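Side-chain contacts in nucleoporin NUP82 (Saccharomyces cerevisiae, PDB 3PBP), which helps build the nuclear pore complex, with an N-terminal domain that binds Nup116, and serves in the transport of mRNA and protein: residues F37-N41 / I42-Y46; T199-G202 / G203-F206; V375-N379 / I380-V384; N403-A406 / G407-F410. The protein carries 1 engineered substitution. All blocks are in the same frame, centred on the assembly; numbering follows the deposited sequence.

In the fold
All four contacts are local, each formed within one continuous piece of chain, and they follow one another in series without nesting or crossing. From the N terminus, contact 1 closes the hairpin between the middle strands of a propeller blade. Contact 2 then turns the chain between strands 194-198 and 204-208 and meets Nup116. Its centre lies about 38 Å from that of contact 1, on the opposite side of the chain's centre. Contact 3 closes a second mid-blade hairpin. Contact 4 follows helix 387-399, which is inserted before that blade's last strand, 413-419. Its nearest atoms are about 9 Å from contact 3.

Contact 1 (F37-N41 / I42-Y46); sequences FIQDN and IIRWY
Phe37 and Arg44 form an antiparallel hydrogen-bonded pair, with the strand axes 157° apart. Phe37 N donates to Arg44 O at 2.7 Å, and Arg44 N donates to Phe37 O at 2.8 Å. This is a beta hairpin between the two middle strands of a four-stranded blade of the beta-propeller. Asp40 and Asn41 take left-handed backbone angles, close to a type I' turn. Ile38 and Ile43 form the non-hydrogen-bonded pair, both side chains buried on one face. Phe37, Arg44 and the end of Gln39 meet on the other face, which Ile42 shares, touching Ser56 and Asn58 of strand 55-58. Phe37 lies alongside Arg44, its CG turned away from the backbone N (chi1 -173°). The aliphatic part of the arginine meets the ring at its edge, where Arg44 CD is 4.0 Å from Phe37 CD2. Gln39 NE2 sits over one face of the guanidinium, offset toward the rim, 3.9 Å from Arg44 NH2. The planes are 70° apart; both nitrogens are donors, so the amide packs there without bonding. Outside the hairpin, Arg44 NH1 donates to Ile12 O and Gln14 O, and Gln39 OE1 accepts from Arg24 NE. Replacing Arg44 by a leucine would probably leave those two carbonyls without their donor and take the flat guanidinium from under the Gln39 amide. At the bend, Asn41 OD1 accepts a hydrogen bond from Leu65 N.

Contact 2 (T199-G202 / G203-F206); sequences TTEG and GDIF
Glu201 O, Gly203 O and Asp204 OD2 all grip one ammonium, NZ of Lys98 of the Nup116 chain, the two carbonyls by hydrogen bonds and the carboxylate by an ion pair between the chains. The site is the tight loop of a beta hairpin, between strands 194-198 and 204-208 of a propeller blade. Within the loop Thr199 to Gly202 form a beta turn, closed by the bond from Gly202 N to Thr199 O at 2.8 Å. Both glycines carry positive phi angles, 88° at Gly202 and 133° at Gly203. A side chain on Gly203 would run into Gly202 O. This path brings the two carbonyls to the same lysine. The carboxylates of Glu201 and Asp204 come close together at the bend. Asp204 has its CG beside its own backbone N (chi1 -83°), which brings OD2 back to 3.9 Å from Glu201 CB. Glu201 OE1 stands 4.4 Å from Asp204 OD2, a pair of like charges. A further acid, Asp176, lies close to Glu201 OE2, and the lysine probably offsets part of this negative charge. The loop thus receives a basic side chain with two carbonyls and a carboxylate, in keeping with the Nup116-binding region that spans it. At its first residue, Thr199 OG1 is hydrogen-bonded to Thr183 OG1.

Contact 3 (V375-N379 / I380-V384); sequences VISDN and IIQQV
Val375 and Gln382 hold each other by two nearly straight backbone bonds. Val375 N donates to Gln382 O at 2.9 Å, and Gln382 N donates to Val375 O at 3.0 Å. A third bond, from Ser377 N to Ile380 O, also spans 3.0 Å but is more bent, 139° at the hydrogen. Together they close a beta hairpin between the two middle strands of a propeller blade, with Asp378 and Asn379 at the bend. Ile376 and Ile381 form the non-hydrogen-bonded pair between these rungs. Their side chains share one face of the sheet, with Ile376 CG1 4.3 Å from Ile381 CG1. Gln382 lies on the other face. Its chain is extended beyond CG and carries the amide toward the bend, where OE1 is 3.7 Å from Ser377 OG, a polar neighbour and not a bond. Farther along, Val375 CG2 meets Val384 CG2 at 3.9 Å. Each of these methyls is anti to its own carbonyl carbon, and the two side chains cross at a slant. The outer strands lie on either side in the sheet: Val375 touches Leu363 of strand 362-364, and Gln382 touches Leu414 of strand 413-419. Main-chain bonds thus set the register. The face of Ile376 and Ile381 is apolar here, while the other side mixes the valines with the polar Gln382 and Ser377.

Contact 4 (N403-A406 / G407-F410); sequences NPLA and GLKF
Leu408 folds back over the end of a short 3-10 turn, with its CB 3.4 Å from Leu405 O and its CG beside Pro404 O. The motif is that 3-10 segment, residues 403-405, followed by a tight bend at Ala406 and Gly407. It lies in the loop between helix 387-399 and strand 413-419, the last strand of a propeller blade. Ala406 N donates to Asn403 O at 2.8 Å and closes the first turn. Leu408 N makes a weak bond to Ala406 O at 3.3 Å. Gly407 has a positive phi of 95°, where a side chain would clash with Ala406 O. Past the backbone turn, the apolar side chains gather on Leu405. Its CD2 meets Leu408 CD1 at 4.2 Å. The same methyl approaches the Phe410 ring at its edge, in the ring plane, and the two side chains cross at about a right angle. Leu405 has CG beside its backbone N (chi1 -68°). Its CD1 continues the extended chain, and the other branch, CD2, turns to both partners. Thr392 of helix 387-399 lies against Pro404 and Leu408. With an alanine in place of Leu408, Leu405 CD2 would probably lose its methyl partner and Thr392 its neighbour. Phe410 also meets the ring of Trp389 and an aromatic side chain of another protein chain, so the loop takes part in an interface. The ring atom nearest Leu405 CD2 is Phe410 CZ, at 4.0 Å.

Contact 1 (F37-N41 / I42-Y46)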
loop_
_atom_site.group_PDB
_atom_site.type_symbol
_atom_site.label_atom_id
_atom_site.label_comp_id
_atom_site.label_asym_id
_atom_site.label_seq_id
_atom_site.Cartn_x
_atom_site.Cartn_y
_atom_site.Cartn_z
ATOM N N PHE A 37 -16.188 -7.030 -22.664
ATOM C CA PHE A 37 -17.265 -7.745 -21.989
ATOM C C PHE A 37 -16.915 -9.215 -21.800
ATOM O O PHE A 37 -16.633 -9.909 -22.774
ATOM C CB PHE A 37 -18.516 -7.605 -22.861
ATOM C CG PHE A 37 -19.772 -8.131 -22.238
ATOM C CD1 PHE A 37 -20.354 -7.489 -21.152
ATOM C CD2 PHE A 37 -20.414 -9.238 -22.779
ATOM C CE1 PHE A 37 -21.559 -7.942 -20.622
ATOM C CE2 PHE A 37 -21.615 -9.694 -22.255
ATOM C CZ PHE A 37 -22.189 -9.042 -21.173
ATOM N N ILE A 38 -16.918 -9.691 -20.559
ATOM C CA ILE A 38 -16.605 -11.100 -20.289
ATOM C C ILE A 38 -17.854 -11.878 -19.856
ATOM O O ILE A 38 -18.586 -11.463 -18.948
ATOM C CB ILE A 38 -15.517 -11.260 -19.205
ATOM C CG1 ILE A 38 -14.216 -10.624 -19.686
ATOM C CG2 ILE A 38 -15.285 -12.738 -18.915
ATOM C CD1 ILE A 38 -13.062 -10.860 -18.765
ATOM N N GLN A 39 -18.087 -13.013 -20.511
ATOM C CA GLN A 39 -19.257 -13.845 -20.234
ATOM C C GLN A 39 -19.075 -15.252 -20.822
ATOM O O GLN A 39 -18.717 -15.407 -21.999
ATOM C CB GLN A 39 -20.480 -13.148 -20.822
ATOM C CG GLN A 39 -21.681 -14.006 -21.098
ATOM C CD GLN A 39 -22.803 -13.179 -21.695
ATOM O OE1 GLN A 39 -23.420 -12.345 -21.007
ATOM N NE2 GLN A 39 -23.060 -13.378 -22.988
ATOM N N ASP A 40 -19.308 -16.268 -19.993
ATOM C CA ASP A 40 -19.149 -17.666 -20.398
ATOM C C ASP A 40 -17.735 -17.978 -20.849
ATOM O O ASP A 40 -17.529 -18.727 -21.801
ATOM C CB ASP A 40 -20.107 -18.035 -21.532
ATOM C CG ASP A 40 -21.562 -17.998 -21.102
ATOM O OD1 ASP A 40 -21.832 -18.335 -19.916
ATOM O OD2 ASP A 40 -22.427 -17.649 -21.952
ATOM N N ASN A 41 -16.762 -17.410 -20.158
ATOM C CA ASN A 41 -15.365 -17.629 -20.499
ATOM C C ASN A 41 -15.012 -17.166 -21.903
ATOM O O ASN A 41 -14.148 -17.748 -22.557
ATOM C CB ASN A 41 -14.992 -19.099 -20.332
ATOM C CG ASN A 41 -15.182 -19.580 -18.909
ATOM O OD1 ASN A 41 -14.620 -19.020 -17.965
ATOM N ND2 ASN A 41 -15.975 -20.622 -18.746
ATOM N N ILE A 42 -15.692 -16.118 -22.358
ATOM C CA ILE A 42 -15.410 -15.550 -23.666
ATOM C C ILE A 42 -15.224 -14.041 -23.518
ATOM O O ILE A 42 -15.981 -13.376 -22.797
ATOM C CB ILE A 42 -16.558 -15.786 -24.686
ATOM C CG1 ILE A 42 -16.946 -17.272 -24.735
ATOM C CG2 ILE A 42 -16.101 -15.310 -26.081
ATOM C CD1 ILE A 42 -18.183 -17.549 -25.544
ATOM N N ILE A 43 -14.210 -13.509 -24.200
ATOM C CA ILE A 43 -13.942 -12.087 -24.166
ATOM C C ILE A 43 -14.565 -11.449 -25.395
ATOM O O ILE A 43 -14.348 -11.897 -26.519
ATOM C CB ILE A 43 -12.431 -11.784 -24.203
ATOM C CG1 ILE A 43 -11.721 -12.483 -23.041
ATOM C CG2 ILE A 43 -12.206 -10.281 -24.140
ATOM C CD1 ILE A 43 -10.182 -12.380 -23.078
ATOM N N ARG A 44 -15.365 -10.418 -25.176
ATOM C CA ARG A 44 -15.959 -9.681 -26.278
ATOM C C ARG A 44 -15.376 -8.272 -26.210
ATOM O O ARG A 44 -15.312 -7.671 -25.138
ATOM C CB ARG A 44 -17.467 -9.605 -26.135
ATOM C CG ARG A 44 -18.169 -10.876 -26.454
ATOM C CD ARG A 44 -19.672 -10.655 -26.439
ATOM N NE ARG A 44 -20.395 -11.899 -26.677
ATOM C CZ ARG A 44 -21.715 -12.038 -26.588
ATOM N NH1 ARG A 44 -22.476 -11.002 -26.263
ATOM N NH2 ARG A 44 -22.271 -13.223 -26.809
ATOM N N TRP A 45 -14.926 -7.748 -27.344
ATOM C CA TRP A 45 -14.361 -6.410 -27.370
ATOM C C TRP A 45 -14.921 -5.663 -28.561
ATOM O O TRP A 45 -15.032 -6.214 -29.646
ATOM C CB TRP A 45 -12.830 -6.479 -27.420
ATOM C CG TRP A 45 -12.238 -7.099 -28.662
ATOM C CD1 TRP A 45 -11.780 -6.443 -29.767
ATOM C CD2 TRP A 45 -11.980 -8.487 -28.890
ATOM N NE1 TRP A 45 -11.244 -7.330 -30.662
ATOM C CE2 TRP A 45 -11.353 -8.594 -30.152
ATOM C CE3 TRP A 45 -12.211 -9.654 -28.148
ATOM C CZ2 TRP A 45 -10.959 -9.824 -30.692
ATOM C CZ3 TRP A 45 -11.816 -10.883 -28.691
ATOM C CH2 TRP A 45 -11.197 -10.955 -29.945
ATOM N N TYR A 46 -15.279 -4.406 -28.360
ATOM C CA TYR A 46 -15.847 -3.633 -29.446
ATOM C C TYR A 46 -15.427 -2.185 -29.333
ATOM O O TYR A 46 -15.575 -1.574 -28.274
ATOM C CB TYR A 46 -17.367 -3.759 -29.383
ATOM C CG TYR A 46 -18.169 -2.836 -30.261
ATOM C CD1 TYR A 46 -18.263 -3.038 -31.639
ATOM C CD2 TYR A 46 -18.898 -1.799 -29.699
ATOM C CE1 TYR A 46 -19.081 -2.226 -32.435
ATOM C CE2 TYR A 46 -19.712 -0.985 -30.474
ATOM C CZ TYR A 46 -19.804 -1.200 -31.838
ATOM O OH TYR A 46 -20.624 -0.377 -32.581
#

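Contact 2 (T199-G202 / G203-F206)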
loop_
_atom_site.group_PDB
_atom_site.type_symbol
_atom_site.label_atom_id
_atom_site.label_comp_id
_atom_site.label_asym_id
_atom_site.label_seq_id
_atom_site.Cartn_x
_atom_site.Cartn_y
_atom_site.Cartn_z
ATOM N N THR A 199 -4.382 -2.633 9.321
ATOM C CA THR A 199 -5.313 -2.690 10.437
ATOM C C THR A 199 -4.751 -2.912 11.835
ATOM O O THR A 199 -5.462 -2.705 12.827
ATOM C CB THR A 199 -6.347 -3.764 10.160
ATOM O OG1 THR A 199 -7.103 -3.381 9.009
ATOM C CG2 THR A 199 -7.283 -3.937 11.344
ATOM N N THR A 200 -3.489 -3.325 11.921
ATOM C CA THR A 200 -2.852 -3.579 13.212
ATOM C C THR A 200 -3.379 -2.724 14.376
ATOM O O THR A 200 -3.602 -3.238 15.471
ATOM C CB THR A 200 -1.329 -3.370 13.135
ATOM O OG1 THR A 200 -0.801 -4.089 12.013
ATOM C CG2 THR A 200 -0.664 -3.862 14.413
ATOM N N GLU A 201 -3.585 -1.428 14.144
ATOM C CA GLU A 201 -4.049 -0.542 15.201
ATOM C C GLU A 201 -5.286 0.245 14.837
ATOM O O GLU A 201 -5.354 1.446 15.085
ATOM C CB GLU A 201 -2.939 0.432 15.589
ATOM C CG GLU A 201 -1.721 -0.236 16.200
ATOM C CD GLU A 201 -0.492 0.669 16.197
ATOM O OE1 GLU A 201 -0.603 1.832 16.651
ATOM O OE2 GLU A 201 0.588 0.214 15.746
ATOM N N GLY A 202 -6.269 -0.426 14.255
ATOM C CA GLY A 202 -7.494 0.258 13.893
ATOM C C GLY A 202 -7.452 0.887 12.519
ATOM O O GLY A 202 -8.499 1.234 11.963
ATOM N N GLY A 203 -6.255 1.045 11.962
ATOM C CA GLY A 203 -6.145 1.638 10.644
ATOM C C GLY A 203 -5.089 2.718 10.528
ATOM O O GLY A 203 -5.120 3.730 11.227
ATOM N N ASP A 204 -4.141 2.492 9.632
ATOM C CA ASP A 204 -3.071 3.441 9.393
ATOM C C ASP A 204 -2.646 3.407 7.930
ATOM O O ASP A 204 -3.023 2.505 7.190
ATOM C CB ASP A 204 -1.885 3.131 10.302
ATOM C CG ASP A 204 -2.049 3.733 11.692
ATOM O OD1 ASP A 204 -2.059 4.991 11.800
ATOM O OD2 ASP A 204 -2.173 2.947 12.668
ATOM N N ILE A 205 -1.875 4.402 7.513
ATOM C CA ILE A 205 -1.418 4.459 6.141
ATOM C C ILE A 205 0.108 4.393 6.060
ATOM O O ILE A 205 0.815 5.085 6.778
ATOM C CB ILE A 205 -1.924 5.748 5.447
ATOM C CG1 ILE A 205 -3.450 5.729 5.405
ATOM C CG2 ILE A 205 -1.320 5.866 4.059
ATOM C CD1 ILE A 205 -4.069 6.978 4.880
ATOM N N PHE A 206 0.612 3.526 5.197
ATOM C CA PHE A 206 2.043 3.420 5.005
ATOM C C PHE A 206 2.253 3.667 3.527
ATOM O O PHE A 206 1.281 3.766 2.761
ATOM C CB PHE A 206 2.556 2.032 5.406
ATOM C CG PHE A 206 2.478 1.764 6.887
ATOM C CD1 PHE A 206 1.248 1.525 7.509
ATOM C CD2 PHE A 206 3.620 1.812 7.669
ATOM C CE1 PHE A 206 1.164 1.341 8.893
ATOM C CE2 PHE A 206 3.543 1.630 9.054
ATOM C CZ PHE A 206 2.311 1.397 9.664
#

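Contact 3 (V375-N379 / I380-V384)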
loop_
_atom_site.group_PDB
_atom_site.type_symbol
_atom_site.label_atom_id
_atom_site.label_comp_id
_atom_site.label_asym_id
_atom_site.label_seq_id
_atom_site.Cartn_x
_atom_site.Cartn_y
_atom_site.Cartn_z
ATOM N N VAL A 375 -19.098 5.036 -4.040
ATOM C CA VAL A 375 -19.044 4.235 -2.829
ATOM C C VAL A 375 -20.129 3.192 -2.888
ATOM O O VAL A 375 -21.306 3.514 -2.923
ATOM C CB VAL A 375 -19.281 5.067 -1.571
ATOM C CG1 VAL A 375 -19.088 4.185 -0.342
ATOM C CG2 VAL A 375 -18.343 6.262 -1.540
ATOM N N ILE A 376 -19.733 1.934 -2.908
ATOM C CA ILE A 376 -20.703 0.863 -2.956
ATOM C C ILE A 376 -21.038 0.390 -1.553
ATOM O O ILE A 376 -20.239 -0.289 -0.901
ATOM C CB ILE A 376 -20.177 -0.318 -3.790
ATOM C CG1 ILE A 376 -20.074 0.112 -5.255
ATOM C CG2 ILE A 376 -21.088 -1.531 -3.626
ATOM C CD1 ILE A 376 -19.664 -0.989 -6.196
ATOM N N SER A 377 -22.221 0.777 -1.086
ATOM C CA SER A 377 -22.695 0.384 0.234
ATOM C C SER A 377 -23.376 -0.988 0.098
ATOM O O SER A 377 -22.969 -1.803 -0.738
ATOM C CB SER A 377 -23.673 1.432 0.776
ATOM O OG SER A 377 -23.073 2.719 0.797
ATOM N N ASP A 378 -24.417 -1.254 0.880
ATOM C CA ASP A 378 -25.045 -2.566 0.788
ATOM C C ASP A 378 -26.033 -2.756 -0.351
ATOM O O ASP A 378 -26.116 -3.839 -0.929
ATOM C CB ASP A 378 -25.726 -2.931 2.103
ATOM C CG ASP A 378 -25.503 -4.381 2.471
ATOM O OD1 ASP A 378 -25.317 -5.199 1.535
ATOM O OD2 ASP A 378 -25.514 -4.697 3.684
ATOM N N ASN A 379 -26.790 -1.717 -0.671
ATOM C CA ASN A 379 -27.761 -1.821 -1.749
ATOM C C ASN A 379 -27.778 -0.562 -2.582
ATOM O O ASN A 379 -28.617 -0.406 -3.471
ATOM C CB ASN A 379 -29.152 -2.081 -1.183
ATOM C CG ASN A 379 -29.204 -3.339 -0.357
ATOM O OD1 ASN A 379 -28.864 -4.425 -0.838
ATOM N ND2 ASN A 379 -29.626 -3.206 0.896
ATOM N N ILE A 380 -26.849 0.338 -2.288
ATOM C CA ILE A 380 -26.760 1.583 -3.024
ATOM C C ILE A 380 -25.374 1.777 -3.592
ATOM O O ILE A 380 -24.407 1.159 -3.147
ATOM C CB ILE A 380 -27.043 2.812 -2.130
ATOM C CG1 ILE A 380 -28.478 2.780 -1.617
ATOM C CG2 ILE A 380 -26.827 4.104 -2.921
ATOM C CD1 ILE A 380 -28.901 4.076 -0.947
ATOM N N ILE A 381 -25.306 2.625 -4.609
ATOM C CA ILE A 381 -24.053 3.007 -5.217
ATOM C C ILE A 381 -24.237 4.498 -5.118
ATOM O O ILE A 381 -25.087 5.065 -5.801
ATOM C CB ILE A 381 -23.939 2.635 -6.706
ATOM C CG1 ILE A 381 -23.945 1.123 -6.881
ATOM C CG2 ILE A 381 -22.642 3.193 -7.276
ATOM C CD1 ILE A 381 -23.852 0.704 -8.330
ATOM N N GLN A 382 -23.494 5.125 -4.223
ATOM C CA GLN A 382 -23.589 6.562 -4.058
ATOM C C GLN A 382 -22.370 7.177 -4.719
ATOM O O GLN A 382 -21.379 6.491 -4.984
ATOM C CB GLN A 382 -23.624 6.930 -2.572
ATOM C CG GLN A 382 -24.960 6.684 -1.897
ATOM C CD GLN A 382 -24.908 6.925 -0.406
ATOM O OE1 GLN A 382 -24.439 6.082 0.352
ATOM N NE2 GLN A 382 -25.377 8.090 0.022
ATOM N N GLN A 383 -22.455 8.464 -5.012
ATOM C CA GLN A 383 -21.337 9.158 -5.616
ATOM C C GLN A 383 -21.022 10.409 -4.821
ATOM O O GLN A 383 -21.826 11.337 -4.757
ATOM C CB GLN A 383 -21.627 9.560 -7.059
ATOM C CG GLN A 383 -20.406 10.183 -7.725
ATOM C CD GLN A 383 -20.742 11.028 -8.928
ATOM O OE1 GLN A 383 -20.488 10.640 -10.077
ATOM N NE2 GLN A 383 -21.317 12.198 -8.676
ATOM N N VAL A 384 -19.852 10.416 -4.199
ATOM C CA VAL A 384 -19.410 11.558 -3.433
ATOM C C VAL A 384 -18.743 12.478 -4.447
ATOM O O VAL A 384 -17.840 12.064 -5.167
ATOM C CB VAL A 384 -18.402 11.130 -2.363
ATOM C CG1 VAL A 384 -17.993 12.317 -1.530
ATOM C CG2 VAL A 384 -19.010 10.060 -1.497
#

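Contact 4 (N403-A406 / G407-F410)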
loop_
_atom_site.group_PDB
_atom_site.type_symbol
_atom_site.label_atom_id
_atom_site.label_comp_id
_atom_site.label_asym_id
_atom_site.label_seq_id
_atom_site.Cartn_x
_atom_site.Cartn_y
_atom_site.Cartn_z
ATOM N N ASN A 403 -6.007 32.684 -0.179
ATOM C CA ASN A 403 -7.260 33.426 0.001
ATOM C C ASN A 403 -8.554 32.725 -0.400
ATOM O O ASN A 403 -9.480 32.627 0.396
ATOM C CB ASN A 403 -7.184 34.763 -0.730
ATOM C CG ASN A 403 -6.185 35.707 -0.103
ATOM O OD1 ASN A 403 -6.334 36.110 1.055
ATOM N ND2 ASN A 403 -5.155 36.067 -0.864
ATOM N N PRO A 404 -8.643 32.242 -1.643
ATOM C CA PRO A 404 -9.862 31.565 -2.076
ATOM C C PRO A 404 -10.409 30.586 -1.039
ATOM O O PRO A 404 -11.623 30.475 -0.867
ATOM C CB PRO A 404 -9.420 30.869 -3.358
ATOM C CG PRO A 404 -8.437 31.841 -3.923
ATOM C CD PRO A 404 -7.625 32.219 -2.709
ATOM N N LEU A 405 -9.513 29.890 -0.343
ATOM C CA LEU A 405 -9.907 28.899 0.665
ATOM C C LEU A 405 -10.748 29.462 1.790
ATOM O O LEU A 405 -11.590 28.766 2.353
ATOM C CB LEU A 405 -8.672 28.237 1.265
ATOM C CG LEU A 405 -7.896 27.340 0.313
ATOM C CD1 LEU A 405 -6.677 26.776 1.021
ATOM C CD2 LEU A 405 -8.812 26.230 -0.179
ATOM N N ALA A 406 -10.500 30.725 2.124
ATOM C CA ALA A 406 -11.231 31.413 3.183
ATOM C C ALA A 406 -12.730 31.391 2.885
ATOM O O ALA A 406 -13.175 31.831 1.814
ATOM C CB ALA A 406 -10.744 32.850 3.296
ATOM N N GLY A 407 -13.506 30.869 3.828
ATOM C CA GLY A 407 -14.940 30.807 3.635
ATOM C C GLY A 407 -15.434 29.486 3.070
ATOM O O GLY A 407 -16.379 28.900 3.603
ATOM N N LEU A 408 -14.800 29.014 1.997
ATOM C CA LEU A 408 -15.200 27.758 1.363
ATOM C C LEU A 408 -15.671 26.713 2.355
ATOM O O LEU A 408 -15.005 26.443 3.352
ATOM C CB LEU A 408 -14.050 27.149 0.556
ATOM C CG LEU A 408 -13.568 27.842 -0.715
ATOM C CD1 LEU A 408 -12.720 26.848 -1.502
ATOM C CD2 LEU A 408 -14.752 28.311 -1.554
ATOM N N LYS A 409 -16.831 26.134 2.088
ATOM C CA LYS A 409 -17.339 25.092 2.951
ATOM C C LYS A 409 -16.954 23.794 2.280
ATOM O O LYS A 409 -17.331 23.523 1.136
ATOM C CB LYS A 409 -18.855 25.201 3.124
ATOM C CG LYS A 409 -19.253 26.378 4.006
ATOM C CD LYS A 409 -20.318 26.002 5.021
ATOM C CE LYS A 409 -20.441 27.083 6.088
ATOM N NZ LYS A 409 -21.479 26.764 7.114
ATOM N N PHE A 410 -16.167 23.002 2.994
ATOM C CA PHE A 410 -15.697 21.737 2.476
ATOM C C PHE A 410 -16.709 20.628 2.699
ATOM O O PHE A 410 -16.517 19.741 3.522
ATOM C CB PHE A 410 -14.340 21.418 3.105
ATOM C CG PHE A 410 -13.300 22.461 2.808
ATOM C CD1 PHE A 410 -12.792 22.600 1.524
ATOM C CD2 PHE A 410 -12.885 23.353 3.784
ATOM C CE1 PHE A 410 -11.893 23.609 1.211
ATOM C CE2 PHE A 410 -11.988 24.367 3.485
ATOM C CZ PHE A 410 -11.492 24.495 2.193
#